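Local coordinates for Cyp101j2 (Sphingobium yanoikuyae, PDB 5KYO), which is a haem-dependent cytochrome P450 monooxygenase, probably hydroxylating the monoterpene 1,8-cineole, at residues A[55-59]-A[60-64]; A[273-276]-A[277-281]. One frame throughout, in Å; residues are numbered along the deposited sequence.

How the contacts relate
The two contacts lie at different depths of the cytochrome P450 fold, their centres about 17 Å apart. Contact 2 is core: the opening turns of helix 273-288, about 8 Å from the chain centre and against the haem. Contact 1, about 19 Å out and only partly buried, is the start of helix 59-69. Their chemistry follows: contact 1 ties a loop to a helix N-terminus with polar capping bonds and a cluster of rings, whereas contact 2 has main-chain helix bonds and mostly apolar side chains, with T274 set over the porphyrin. They meet through F281, whose CZ lies 3.7 Å from F59 CG and whose ring is edge-to-face with F59 and H60.

Contact 1: A[55-59]-A[60-64]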
ATOM      1  N   GLU A  55     -10.217 -19.165   7.049  1.00 48.62           N
ATOM      2  CA  GLU A  55     -11.113 -18.914   8.167  1.00 55.09           C
ATOM      3  C   GLU A  55     -10.843 -19.960   9.240  1.00 56.57           C
ATOM      4  O   GLU A  55     -11.043 -21.153   9.005  1.00 68.09           O
ATOM      5  CB  GLU A  55     -12.574 -18.966   7.713  1.00 54.33           C
ATOM      6  CG  GLU A  55     -12.966 -17.886   6.704  1.00 52.32           C
ATOM      7  CD  GLU A  55     -13.511 -16.642   7.366  0.50 48.58           C
ATOM      8  OE1 GLU A  55     -12.722 -15.919   8.005  0.50 47.20           O
ATOM      9  OE2 GLU A  55     -14.729 -16.390   7.251  0.50 49.48           O
ATOM     10  N   GLY A  56     -10.390 -19.530  10.414  1.00 49.36           N
ATOM     11  CA  GLY A  56     -10.219 -18.126  10.730  1.00 42.33           C
ATOM     12  C   GLY A  56      -8.930 -17.863  11.491  1.00 40.00           C
ATOM     13  O   GLY A  56      -8.924 -17.757  12.719  1.00 49.36           O
ATOM     14  N   LEU A  57      -7.830 -17.787  10.749  1.00 26.54           N
ATOM     15  CA  LEU A  57      -6.546 -17.356  11.288  1.00 29.98           C
ATOM     16  C   LEU A  57      -6.451 -15.836  11.194  1.00 30.59           C
ATOM     17  O   LEU A  57      -7.218 -15.213  10.462  1.00 28.20           O
ATOM     18  CB  LEU A  57      -5.387 -18.002  10.515  1.00 37.29           C
ATOM     19  CG  LEU A  57      -5.389 -19.532  10.479  1.00 36.08           C
ATOM     20  CD1 LEU A  57      -4.272 -20.075   9.587  1.00 29.07           C
ATOM     21  CD2 LEU A  57      -5.246 -20.048  11.886  1.00 35.87           C
ATOM     22  N   ASP A  58      -5.532 -15.247  11.951  1.00 30.71           N
ATOM     23  CA  ASP A  58      -5.188 -13.848  11.763  1.00 36.45           C
ATOM     24  C   ASP A  58      -4.326 -13.716  10.511  1.00 24.57           C
ATOM     25  O   ASP A  58      -3.503 -14.577  10.242  1.00 22.38           O
ATOM     26  CB  ASP A  58      -4.458 -13.304  12.994  1.00 40.37           C
ATOM     27  CG  ASP A  58      -3.701 -12.027  12.707  1.00 52.73           C
ATOM     28  OD1 ASP A  58      -4.334 -10.948  12.680  1.00 69.76           O
ATOM     29  OD2 ASP A  58      -2.470 -12.096  12.504  1.00 43.47           O
ATOM     30  N   PHE A  59      -4.518 -12.640   9.748  1.00 21.35           N
ATOM     31  CA  PHE A  59      -3.749 -12.382   8.523  1.00 18.87           C
ATOM     32  C   PHE A  59      -2.248 -12.565   8.715  1.00 20.29           C
ATOM     33  O   PHE A  59      -1.606 -13.336   8.002  1.00 22.69           O
ATOM     34  CB  PHE A  59      -4.024 -10.951   8.020  1.00 18.97           C
ATOM     35  CG  PHE A  59      -3.283 -10.582   6.757  1.00 17.77           C
ATOM     36  CD1 PHE A  59      -1.985 -10.091   6.814  1.00 14.34           C
ATOM     37  CD2 PHE A  59      -3.908 -10.655   5.532  1.00 21.57           C
ATOM     38  CE1 PHE A  59      -1.314  -9.732   5.675  1.00 16.12           C
ATOM     39  CE2 PHE A  59      -3.244 -10.293   4.379  1.00 17.74           C
ATOM     40  CZ  PHE A  59      -1.946  -9.836   4.447  1.00 21.75           C
ATOM     41  N   HIS A  60      -1.671 -11.850   9.673  1.00 17.47           N
ATOM     42  CA  HIS A  60      -0.223 -11.886   9.804  1.00 16.46           C
ATOM     43  C   HIS A  60       0.265 -13.216  10.405  1.00 22.53           C
ATOM     44  O   HIS A  60       1.353 -13.702  10.067  1.00 19.94           O
ATOM     45  CB  HIS A  60       0.240 -10.669  10.599  1.00 19.17           C
ATOM     46  CG  HIS A  60       0.057  -9.389   9.843  1.00 18.04           C
ATOM     47  ND1 HIS A  60      -1.150  -8.723   9.778  1.00 17.52           N
ATOM     48  CD2 HIS A  60       0.901  -8.709   9.027  1.00 18.22           C
ATOM     49  CE1 HIS A  60      -1.028  -7.664   8.997  1.00 26.00           C
ATOM     50  NE2 HIS A  60       0.208  -7.633   8.531  1.00 19.16           N
ATOM     51  N   GLN A  61      -0.559 -13.813  11.261  1.00 22.72           N
ATOM     52  CA  GLN A  61      -0.264 -15.116  11.841  1.00 25.70           C
ATOM     53  C   GLN A  61      -0.167 -16.174  10.743  1.00 26.10           C
ATOM     54  O   GLN A  61       0.789 -16.929  10.692  1.00 19.27           O
ATOM     55  CB  GLN A  61      -1.340 -15.493  12.868  1.00 30.56           C
ATOM     56  CG  GLN A  61      -1.362 -16.962  13.267  1.00 37.89           C
ATOM     57  CD  GLN A  61      -2.695 -17.375  13.883  1.00 46.49           C
ATOM     58  OE1 GLN A  61      -3.757 -16.942  13.434  1.00 45.73           O
ATOM     59  NE2 GLN A  61      -2.642 -18.217  14.916  1.00 45.36           N
ATOM     60  N   SER A  62      -1.170 -16.201   9.869  1.00 26.38           N
ATOM     61  CA  SER A  62      -1.186 -17.045   8.675  1.00 29.24           C
ATOM     62  C   SER A  62       0.139 -17.011   7.906  1.00 32.81           C
ATOM     63  O   SER A  62       0.712 -18.067   7.552  1.00 24.38           O
ATOM     64  CB  SER A  62      -2.334 -16.603   7.760  1.00 28.11           C
ATOM     65  OG  SER A  62      -2.442 -17.425   6.614  1.00 36.38           O
ATOM     66  N   TRP A  63       0.612 -15.793   7.647  1.00 24.79           N
ATOM     67  CA  TRP A  63       1.870 -15.579   6.939  1.00 31.88           C
ATOM     68  C   TRP A  63       3.041 -16.153   7.722  1.00 32.97           C
ATOM     69  O   TRP A  63       3.944 -16.751   7.150  1.00 27.20           O
ATOM     70  CB  TRP A  63       2.108 -14.084   6.681  1.00 30.23           C
ATOM     71  CG  TRP A  63       1.445 -13.536   5.452  1.00 29.52           C
ATOM     72  CD1 TRP A  63       0.132 -13.178   5.315  1.00 30.90           C
ATOM     73  CD2 TRP A  63       2.064 -13.271   4.191  1.00 21.70           C
ATOM     74  NE1 TRP A  63      -0.100 -12.720   4.041  1.00 25.77           N
ATOM     75  CE2 TRP A  63       1.074 -12.766   3.334  1.00 25.78           C
ATOM     76  CE3 TRP A  63       3.363 -13.420   3.705  1.00 21.27           C
ATOM     77  CZ2 TRP A  63       1.341 -12.408   2.011  1.00 28.95           C
ATOM     78  CZ3 TRP A  63       3.628 -13.067   2.390  1.00 23.96           C
ATOM     79  CH2 TRP A  63       2.623 -12.568   1.560  1.00 25.47           C
ATOM     80  N   ARG A  64       3.027 -15.973   9.039  1.00 26.50           N
ATOM     81  CA  ARG A  64       4.109 -16.475   9.869  1.00 22.63           C
ATOM     82  C   ARG A  64       4.180 -18.006   9.822  1.00 27.41           C
ATOM     83  O   ARG A  64       5.268 -18.585   9.863  1.00 30.50           O
ATOM     84  CB  ARG A  64       3.945 -15.986  11.311  1.00 22.40           C
ATOM     85  CG  ARG A  64       4.375 -14.536  11.522  1.00 23.20           C
ATOM     86  CD  ARG A  64       3.918 -14.016  12.872  1.00 26.82           C
ATOM     87  NE  ARG A  64       4.364 -14.873  13.966  1.00 36.72           N
ATOM     88  CZ  ARG A  64       5.575 -14.822  14.513  1.00 37.53           C
ATOM     89  NH1 ARG A  64       6.474 -13.959  14.062  1.00 32.97           N
ATOM     90  NH2 ARG A  64       5.890 -15.637  15.513  1.00 37.47           N
TER
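D58 and Q61 grip each other at the first turn of helix 59-69 in a capping box, with D58 as the N-cap. In one direction Q61 N donates to D58 OD2 (2.9 Å), meeting the oxygen on its anti side and 23° out of the carboxylate plane. In the other, D58 N donates to Q61 OE1 at 2.9 Å, in the carbonyl plane. The reach back is explained by torsions: CG of D58 stands anti to the backbone N (chi1 162°), which turns the carboxylate onto the helix start, while Q61 runs extended beyond CG until its amide oxygen meets the N-H of D58. L57 CB packs against that same OE1, the two side chains crossing at about a right angle. The first helical bond follows, S62 N to D58 O.

Beside the cap sits an aromatic cluster of F59, H60 and W63. F59 turns an edge to H60, its CD1 3.3 Å above the imidazole plane and over the centre, with the planes at 60°. F59 and W63 instead lie side by side and obliquely, W63 NE1 3.4 Å from F59 CZ over one face of the phenyl ring. Further out, the polar atoms of both outer rings are fixed: H60 NE2 is hydrogen-bonded to P315 O and W63 NE1 to N415 OD1. A leucine in place of H60 would probably leave P315 O without its donor and take from F59 CD1 the flat face it points into. V345 touches both H60 and W63 from helix 344-348. F59 O accepts a weak bond from W63 N and lies in the plane of the indole, at its edge, 3.2 Å from W63 CD1.

Contact 2: A[273-276]-A[277-281]; sequences DTVV and NMLGF. With HEM (protoporphyrin IX containing Fe), chain G.
The porphyrin is the flat group here, and T274 lies over one face of it: its CB is 3.4 Å from HEM C3B, and its CG2 is 3.7 Å from HEM C1B, both above the same pyrrole ring. At the rim M278 CB comes to 3.8 Å from the vinyl carbon CBB. V275 CG2 meets the root of that vinyl group, HEM CAB, at 4.0 Å, and is as near to the methyl CMC of the next pyrrole.

This is the long helix that crosses the haem in P450s, the αI helix, and the sequence DT matches the family's acid-alcohol pair, consistent with a part in oxygen activation. T274 OG1 sits between the backbone N and the carbonyl carbon (chi1 49°) and is hydrogen-bonded to G270 O, across the break between helices 257-270 and 273-288; CG2 is thereby left to face the pyrrole. Beyond it, regular helical bonds resume: M278 N to T274 O at 2.8 Å and L279 N to V275 O at 2.9 Å. V275 and L279 lie side by side and point the same way, CG1 of V275 3.8 Å from CD1 of L279, and turn toward helix 382-399, where V275 touches E388 and L279 touches M389 and V392. V276 packs instead against T173 and A177 of helix 172-177.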
ATOM      1  N   ASP A 273      -5.933   1.735  -2.136  1.00 16.03           N
ATOM      2  CA  ASP A 273      -6.134   0.490  -1.362  1.00 14.14           C
ATOM      3  C   ASP A 273      -5.183   0.368  -0.162  1.00 16.24           C
ATOM      4  O   ASP A 273      -5.586  -0.164   0.881  1.00 18.25           O
ATOM      5  CB  ASP A 273      -5.990  -0.739  -2.270  1.00 28.47           C
ATOM      6  CG  ASP A 273      -7.184  -0.927  -3.195  1.00 30.55           C
ATOM      7  OD1 ASP A 273      -8.176  -0.176  -3.062  1.00 32.27           O
ATOM      8  OD2 ASP A 273      -7.130  -1.828  -4.062  1.00 38.56           O
ATOM      9  N   THR A 274      -3.936   0.826  -0.313  1.00 14.21           N
ATOM     10  CA  THR A 274      -2.978   0.888   0.804  1.00 14.24           C
ATOM     11  C   THR A 274      -3.573   1.574   2.051  1.00 17.46           C
ATOM     12  O   THR A 274      -3.656   0.986   3.126  1.00 16.56           O
ATOM     13  CB  THR A 274      -1.658   1.644   0.417  1.00 19.58           C
ATOM     14  OG1 THR A 274      -1.968   2.895  -0.217  1.00 22.11           O
ATOM     15  CG2 THR A 274      -0.764   0.829  -0.509  1.00 14.33           C
ATOM     16  N   VAL A 275      -3.986   2.822   1.908  1.00 14.46           N
ATOM     17  CA  VAL A 275      -4.538   3.582   3.039  1.00 14.17           C
ATOM     18  C   VAL A 275      -5.854   2.986   3.558  1.00 17.63           C
ATOM     19  O   VAL A 275      -6.053   2.853   4.789  1.00 14.11           O
ATOM     20  CB  VAL A 275      -4.741   5.060   2.629  1.00 20.35           C
ATOM     21  CG1 VAL A 275      -5.589   5.813   3.649  1.00 16.46           C
ATOM     22  CG2 VAL A 275      -3.381   5.717   2.434  1.00 14.21           C
ATOM     23  N   VAL A 276      -6.740   2.589   2.641  1.00 15.36           N
ATOM     24  CA  VAL A 276      -8.019   2.000   3.033  1.00 14.06           C
ATOM     25  C   VAL A 276      -7.780   0.697   3.840  1.00 20.05           C
ATOM     26  O   VAL A 276      -8.376   0.478   4.902  1.00 17.39           O
ATOM     27  CB  VAL A 276      -8.917   1.691   1.801  1.00 14.04           C
ATOM     28  CG1 VAL A 276     -10.089   0.790   2.187  1.00 14.00           C
ATOM     29  CG2 VAL A 276      -9.453   2.971   1.143  1.00 14.02           C
ATOM     30  N   ASN A 277      -6.894  -0.156   3.329  1.00 14.19           N
ATOM     31  CA  ASN A 277      -6.605  -1.434   3.981  1.00 18.15           C
ATOM     32  C   ASN A 277      -5.860  -1.230   5.295  1.00 19.20           C
ATOM     33  O   ASN A 277      -6.140  -1.913   6.286  1.00 19.62           O
ATOM     34  CB  ASN A 277      -5.821  -2.335   3.035  1.00 14.15           C
ATOM     35  CG  ASN A 277      -6.671  -2.834   1.907  1.00 18.73           C
ATOM     36  OD1 ASN A 277      -6.221  -3.588   1.039  1.00 23.67           O
ATOM     37  ND2 ASN A 277      -7.930  -2.408   1.905  1.00 14.09           N
ATOM     38  N   MET A 278      -4.944  -0.259   5.326  1.00 15.57           N
ATOM     39  CA  MET A 278      -4.220   0.020   6.570  1.00 14.18           C
ATOM     40  C   MET A 278      -5.194   0.486   7.642  1.00 22.45           C
ATOM     41  O   MET A 278      -5.144   0.021   8.778  1.00 14.15           O
ATOM     42  CB  MET A 278      -3.126   1.080   6.371  1.00 19.92           C
ATOM     43  CG  MET A 278      -2.379   1.473   7.650  1.00 22.30           C
ATOM     44  SD  MET A 278      -1.498   0.106   8.491  1.00 19.26           S
ATOM     45  CE  MET A 278      -0.224  -0.254   7.262  1.00 14.33           C
ATOM     46  N   LEU A 279      -6.073   1.414   7.283  1.00 14.11           N
ATOM     47  CA  LEU A 279      -7.097   1.885   8.223  1.00 14.08           C
ATOM     48  C   LEU A 279      -7.993   0.747   8.680  1.00 14.05           C
ATOM     49  O   LEU A 279      -8.446   0.724   9.840  1.00 14.04           O
ATOM     50  CB  LEU A 279      -7.959   2.998   7.601  1.00 14.05           C
ATOM     51  CG  LEU A 279      -7.320   4.360   7.402  1.00 23.87           C
ATOM     52  CD1 LEU A 279      -8.136   5.171   6.403  1.00 15.76           C
ATOM     53  CD2 LEU A 279      -7.259   5.088   8.747  1.00 20.89           C
ATOM     54  N   GLY A 280      -8.266  -0.188   7.775  1.00 14.05           N
ATOM     55  CA  GLY A 280      -9.028  -1.371   8.140  1.00 14.29           C
ATOM     56  C   GLY A 280      -8.369  -2.193   9.225  1.00 15.21           C
ATOM     57  O   GLY A 280      -9.030  -2.575  10.189  1.00 14.52           O
ATOM     58  N   PHE A 281      -7.076  -2.494   9.072  1.00 17.55           N
ATOM     59  CA  PHE A 281      -6.358  -3.264  10.089  1.00 16.97           C
ATOM     60  C   PHE A 281      -6.278  -2.490  11.403  1.00 14.13           C
ATOM     61  O   PHE A 281      -6.454  -3.058  12.474  1.00 15.09           O
ATOM     62  CB  PHE A 281      -4.950  -3.621   9.620  1.00 16.92           C
ATOM     63  CG  PHE A 281      -4.879  -4.864   8.767  1.00 14.19           C
ATOM     64  CD1 PHE A 281      -4.921  -6.129   9.343  1.00 18.06           C
ATOM     65  CD2 PHE A 281      -4.696  -4.766   7.387  1.00 14.37           C
ATOM     66  CE1 PHE A 281      -4.824  -7.279   8.560  1.00 17.46           C
ATOM     67  CE2 PHE A 281      -4.603  -5.910   6.593  1.00 19.02           C
ATOM     68  CZ  PHE A 281      -4.663  -7.173   7.185  1.00 14.21           C
TER
HETATM   69  CHA HEM G 501       5.464   2.876  -3.325  1.00 24.55           C
HETATM   70  CHB HEM G 501       3.215   1.054   0.574  1.00 17.08           C
HETATM   71  CHC HEM G 501       0.520   5.121   0.871  1.00 14.36           C
HETATM   72  CHD HEM G 501       2.092   6.437  -3.499  1.00 16.53           C
HETATM   73  C1A HEM G 501       5.164   2.042  -2.274  1.00 14.57           C
HETATM   74  C2A HEM G 501       5.844   0.804  -1.913  1.00 18.79           C
HETATM   75  C3A HEM G 501       5.201   0.297  -0.837  1.00 14.57           C
HETATM   76  C4A HEM G 501       4.115   1.195  -0.475  1.00 16.25           C
HETATM   77  CMA HEM G 501       5.582  -1.005  -0.088  1.00 14.59           C
HETATM   78  CAA HEM G 501       7.077   0.154  -2.603  1.00 22.38           C
HETATM   79  CBA HEM G 501       6.697  -0.643  -3.848  1.00 19.66           C
HETATM   80  CGA HEM G 501       7.911  -1.342  -4.413  1.00 19.03           C
HETATM   81  O1A HEM G 501       8.512  -2.200  -3.706  1.00 19.37           O
HETATM   82  O2A HEM G 501       8.286  -1.060  -5.582  1.00 21.14           O
HETATM   83  C1B HEM G 501       2.327   2.026   1.021  1.00 15.14           C
HETATM   84  C2B HEM G 501       1.554   1.989   2.260  1.00 14.40           C
HETATM   85  C3B HEM G 501       0.807   3.110   2.327  1.00 14.37           C
HETATM   86  C4B HEM G 501       1.084   3.890   1.146  1.00 16.28           C
HETATM   87  CMB HEM G 501       1.582   0.852   3.314  1.00 15.40           C
HETATM   88  CAB HEM G 501      -0.191   3.598   3.419  1.00 25.45           C
HETATM   89  CBB HEM G 501      -0.417   3.012   4.598  1.00 29.98           C
HETATM   90  C1C HEM G 501       0.738   5.848  -0.271  1.00 14.37           C
HETATM   91  C2C HEM G 501       0.192   7.161  -0.561  1.00 20.79           C
HETATM   92  C3C HEM G 501       0.621   7.516  -1.781  1.00 18.90           C
HETATM   93  C4C HEM G 501       1.466   6.448  -2.282  1.00 16.15           C
HETATM   94  CMC HEM G 501      -0.736   7.923   0.408  1.00 20.05           C
HETATM   95  CAC HEM G 501       0.365   8.791  -2.602  1.00 17.02           C
HETATM   96  CBC HEM G 501      -0.240   9.894  -2.154  1.00 20.62           C
HETATM   97  C1D HEM G 501       3.110   5.595  -3.882  1.00 22.33           C
HETATM   98  C2D HEM G 501       3.804   5.638  -5.159  1.00 14.52           C
HETATM   99  C3D HEM G 501       4.847   4.547  -5.073  1.00 16.37           C
HETATM  100  C4D HEM G 501       4.694   3.926  -3.784  1.00 22.20           C
HETATM  101  CMD HEM G 501       3.631   6.564  -6.393  1.00 14.52           C
HETATM  102  CAD HEM G 501       5.850   4.174  -6.186  1.00 14.61           C
HETATM  103  CBD HEM G 501       7.255   4.681  -5.854  1.00 22.91           C
HETATM  104  CGD HEM G 501       8.189   4.283  -6.982  1.00 19.75           C
HETATM  105  O1D HEM G 501       8.951   5.140  -7.497  1.00 19.40           O
HETATM  106  O2D HEM G 501       8.143   3.090  -7.377  1.00 19.57           O
HETATM  107  NA  HEM G 501       4.123   2.244  -1.370  1.00 14.52           N
HETATM  108  NB  HEM G 501       2.002   3.203   0.378  1.00 17.70           N
HETATM  109  NC  HEM G 501       1.517   5.449  -1.332  1.00 17.95           N
HETATM  110  ND  HEM G 501       3.655   4.573  -3.118  1.00 15.09           N
HETATM  111 FE   HEM G 501       2.955   3.943  -1.276  1.00 15.85          FE